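Ufm1-specific protease (Caenorhabditis elegans, PDB 5EJJ) is a thiol protease that cleaves the peptide bond at the C-terminal glycine of the ubiquitin-like modifier Ufm1, releasing it from target proteins. Local coordinates at residues A[43-48]-A[120-125]. Numbering follows the deposited sequence.
Sequences RKQVIH and EHVLME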
loop_
_atom_site.group_PDB
_atom_site.type_symbol
_atom_site.label_atom_id
_atom_site.label_comp_id
_atom_site.label_asym_id
_atom_site.label_seq_id
_atom_site.Cartn_x
_atom_site.Cartn_y
_atom_site.Cartn_z
ATOM N N ARG A 43 -15.759 -5.485 18.024
ATOM C CA ARG A 43 -14.641 -5.585 18.956
ATOM C C ARG A 43 -14.155 -4.239 19.474
ATOM O O ARG A 43 -13.105 -4.159 20.097
ATOM C CB ARG A 43 -13.486 -6.431 18.402
ATOM C CG ARG A 43 -12.744 -5.838 17.265
ATOM C CD ARG A 43 -11.836 -6.900 16.675
ATOM N NE ARG A 43 -10.506 -6.936 17.279
ATOM C CZ ARG A 43 -9.404 -7.260 16.599
ATOM N NH1 ARG A 43 -9.494 -7.563 15.307
ATOM N NH2 ARG A 43 -8.214 -7.287 17.197
ATOM N N LYS A 44 -14.958 -3.210 19.238
ATOM C CA LYS A 44 -14.725 -1.881 19.779
ATOM C C LYS A 44 -13.295 -1.424 19.565
ATOM O O LYS A 44 -12.614 -1.020 20.513
ATOM C CB LYS A 44 -15.111 -1.830 21.240
ATOM C CG LYS A 44 -16.602 -1.889 21.426
ATOM C CD LYS A 44 -16.975 -1.878 22.895
ATOM C CE LYS A 44 -18.362 -1.287 23.111
ATOM N NZ LYS A 44 -19.458 -2.224 22.747
ATOM N N GLN A 45 -12.863 -1.500 18.299
ATOM C CA GLN A 45 -11.493 -1.196 17.902
ATOM C C GLN A 45 -11.467 -0.163 16.773
ATOM O O GLN A 45 -11.945 -0.430 15.692
ATOM C CB GLN A 45 -10.791 -2.478 17.464
ATOM C CG GLN A 45 -9.342 -2.280 17.148
ATOM C CD GLN A 45 -8.750 -3.471 16.466
ATOM O OE1 GLN A 45 -9.384 -4.086 15.623
ATOM N NE2 GLN A 45 -7.524 -3.812 16.824
ATOM N N VAL A 46 -10.928 1.022 17.023
ATOM C CA VAL A 46 -10.926 2.065 16.004
ATOM C C VAL A 46 -9.829 1.790 14.991
ATOM O O VAL A 46 -8.717 1.522 15.375
ATOM C CB VAL A 46 -10.693 3.452 16.646
ATOM C CG1 VAL A 46 -10.483 4.498 15.589
ATOM C CG2 VAL A 46 -11.865 3.830 17.532
ATOM N N ILE A 47 -10.111 1.855 13.698
ATOM C CA ILE A 47 -9.059 1.570 12.726
ATOM C C ILE A 47 -8.599 2.815 11.977
ATOM O O ILE A 47 -7.423 2.942 11.674
ATOM C CB ILE A 47 -9.481 0.478 11.715
ATOM C CG1 ILE A 47 -9.849 -0.801 12.443
ATOM C CG2 ILE A 47 -8.376 0.171 10.747
ATOM C CD1 ILE A 47 -8.738 -1.363 13.225
ATOM N N HIS A 48 -9.521 3.723 11.667
ATOM C CA HIS A 48 -9.209 4.925 10.885
ATOM C C HIS A 48 -9.819 6.162 11.522
ATOM O O HIS A 48 -11.029 6.235 11.691
ATOM C CB HIS A 48 -9.780 4.843 9.473
ATOM C CG HIS A 48 -9.252 3.708 8.651
ATOM N ND1 HIS A 48 -7.943 3.641 8.224
ATOM C CD2 HIS A 48 -9.872 2.615 8.144
ATOM C CE1 HIS A 48 -7.770 2.539 7.514
ATOM N NE2 HIS A 48 -8.926 1.899 7.448
ATOM N N GLU A 120 -3.266 1.692 21.705
ATOM C CA GLU A 120 -2.806 0.383 21.310
ATOM C C GLU A 120 -2.219 0.472 19.928
ATOM O O GLU A 120 -2.677 1.261 19.112
ATOM C CB GLU A 120 -3.974 -0.586 21.328
ATOM C CG GLU A 120 -3.954 -1.666 20.260
ATOM C CD GLU A 120 -4.949 -2.782 20.565
ATOM O OE1 GLU A 120 -4.879 -3.298 21.718
ATOM O OE2 GLU A 120 -5.790 -3.118 19.672
ATOM N N HIS A 121 -1.177 -0.307 19.668
ATOM C CA HIS A 121 -0.527 -0.228 18.383
ATOM C C HIS A 121 -1.190 -1.311 17.543
ATOM O O HIS A 121 -0.779 -2.463 17.564
ATOM C CB HIS A 121 0.994 -0.392 18.523
ATOM C CG HIS A 121 1.733 -0.396 17.217
ATOM N ND1 HIS A 121 1.499 0.531 16.223
ATOM C CD2 HIS A 121 2.699 -1.224 16.743
ATOM C CE1 HIS A 121 2.287 0.275 15.188
ATOM N NE2 HIS A 121 3.024 -0.784 15.479
ATOM N N VAL A 122 -2.254 -0.924 16.841
ATOM C CA VAL A 122 -3.090 -1.839 16.075
ATOM C C VAL A 122 -2.327 -2.382 14.888
ATOM O O VAL A 122 -1.694 -1.601 14.164
ATOM C CB VAL A 122 -4.312 -1.108 15.517
ATOM C CG1 VAL A 122 -5.239 -2.096 14.804
ATOM C CG2 VAL A 122 -5.028 -0.335 16.622
ATOM N N LEU A 123 -2.410 -3.705 14.693
ATOM C CA LEU A 123 -1.619 -4.435 13.695
ATOM C C LEU A 123 -2.449 -4.957 12.525
ATOM O O LEU A 123 -3.658 -5.162 12.660
ATOM C CB LEU A 123 -0.936 -5.633 14.352
ATOM C CG LEU A 123 -0.018 -5.399 15.559
ATOM C CD1 LEU A 123 0.413 -6.717 16.170
ATOM C CD2 LEU A 123 1.185 -4.573 15.183
ATOM N N MET A 124 -1.809 -5.196 11.376
ATOM C CA MET A 124 -2.508 -5.835 10.262
ATOM C C MET A 124 -2.980 -7.183 10.715
ATOM O O MET A 124 -2.470 -7.731 11.684
ATOM C CB MET A 124 -1.612 -5.996 9.047
ATOM C CG MET A 124 -1.722 -4.830 8.130
ATOM S SD MET A 124 -0.443 -4.821 6.893
ATOM C CE MET A 124 0.914 -5.516 7.841
ATOM N N GLU A 125 -3.943 -7.736 10.004
ATOM C CA GLU A 125 -4.571 -8.957 10.450
ATOM C C GLU A 125 -5.365 -9.466 9.267
ATOM O O GLU A 125 -5.953 -8.669 8.544
ATOM C CB GLU A 125 -5.509 -8.600 11.583
ATOM C CG GLU A 125 -5.867 -9.723 12.488
ATOM C CD GLU A 125 -6.723 -9.246 13.654
ATOM O OE1 GLU A 125 -6.327 -8.270 14.362
ATOM O OE2 GLU A 125 -7.810 -9.845 13.845
#
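The nearest CA atoms are those of Ile47 and Val122, 7.6 Å apart, where the chain at 43-48 runs almost perpendicular (93°) to the irregular segment 120-125; no backbone hydrogen bond joins the two, and side chains make most of the contact. Val122 sits in the middle. Its CG1, anti to the backbone N (chi1 -176°), meets CD1 of Ile47 at 3.9 Å and also lies 3.5 Å from NE2 of Gln45, while CG2 reaches toward the carbonyl oxygen of Val46. Gln45, extended beyond CG, comes at Val122 from the opposite direction and gives NE2 to OE2 of Glu120 in a weak, long hydrogen bond of 3.4 Å. Its amide and the carboxylate are nearly perpendicular, at 85°. The other end of the amide, OE1, accepts a hydrogen bond from NH1 of Arg40 and lies over the centre of one face of the Arg43 guanidinium. Arg43, bent at chi3, and the extended Glu125 approach from opposite directions in a salt bridge, NH1 to OE2 at 3.2 Å. The NH1 bonds to OE2 and OE1 are both weak; OE1 lies in plane at the guanidinium edge. The polar links thus lie on both sides of Val122 along the loop. In the N-terminal MPN domain, strand 45-53 starts at a G1 bulge opposite Arg40 of neighbouring strand 33-40; Lys44 and Val46 share backbone hydrogen bonds with Phe5 of strand 4-6, which Glu120 also touches from the loop joining strands 117-119 and 127-139.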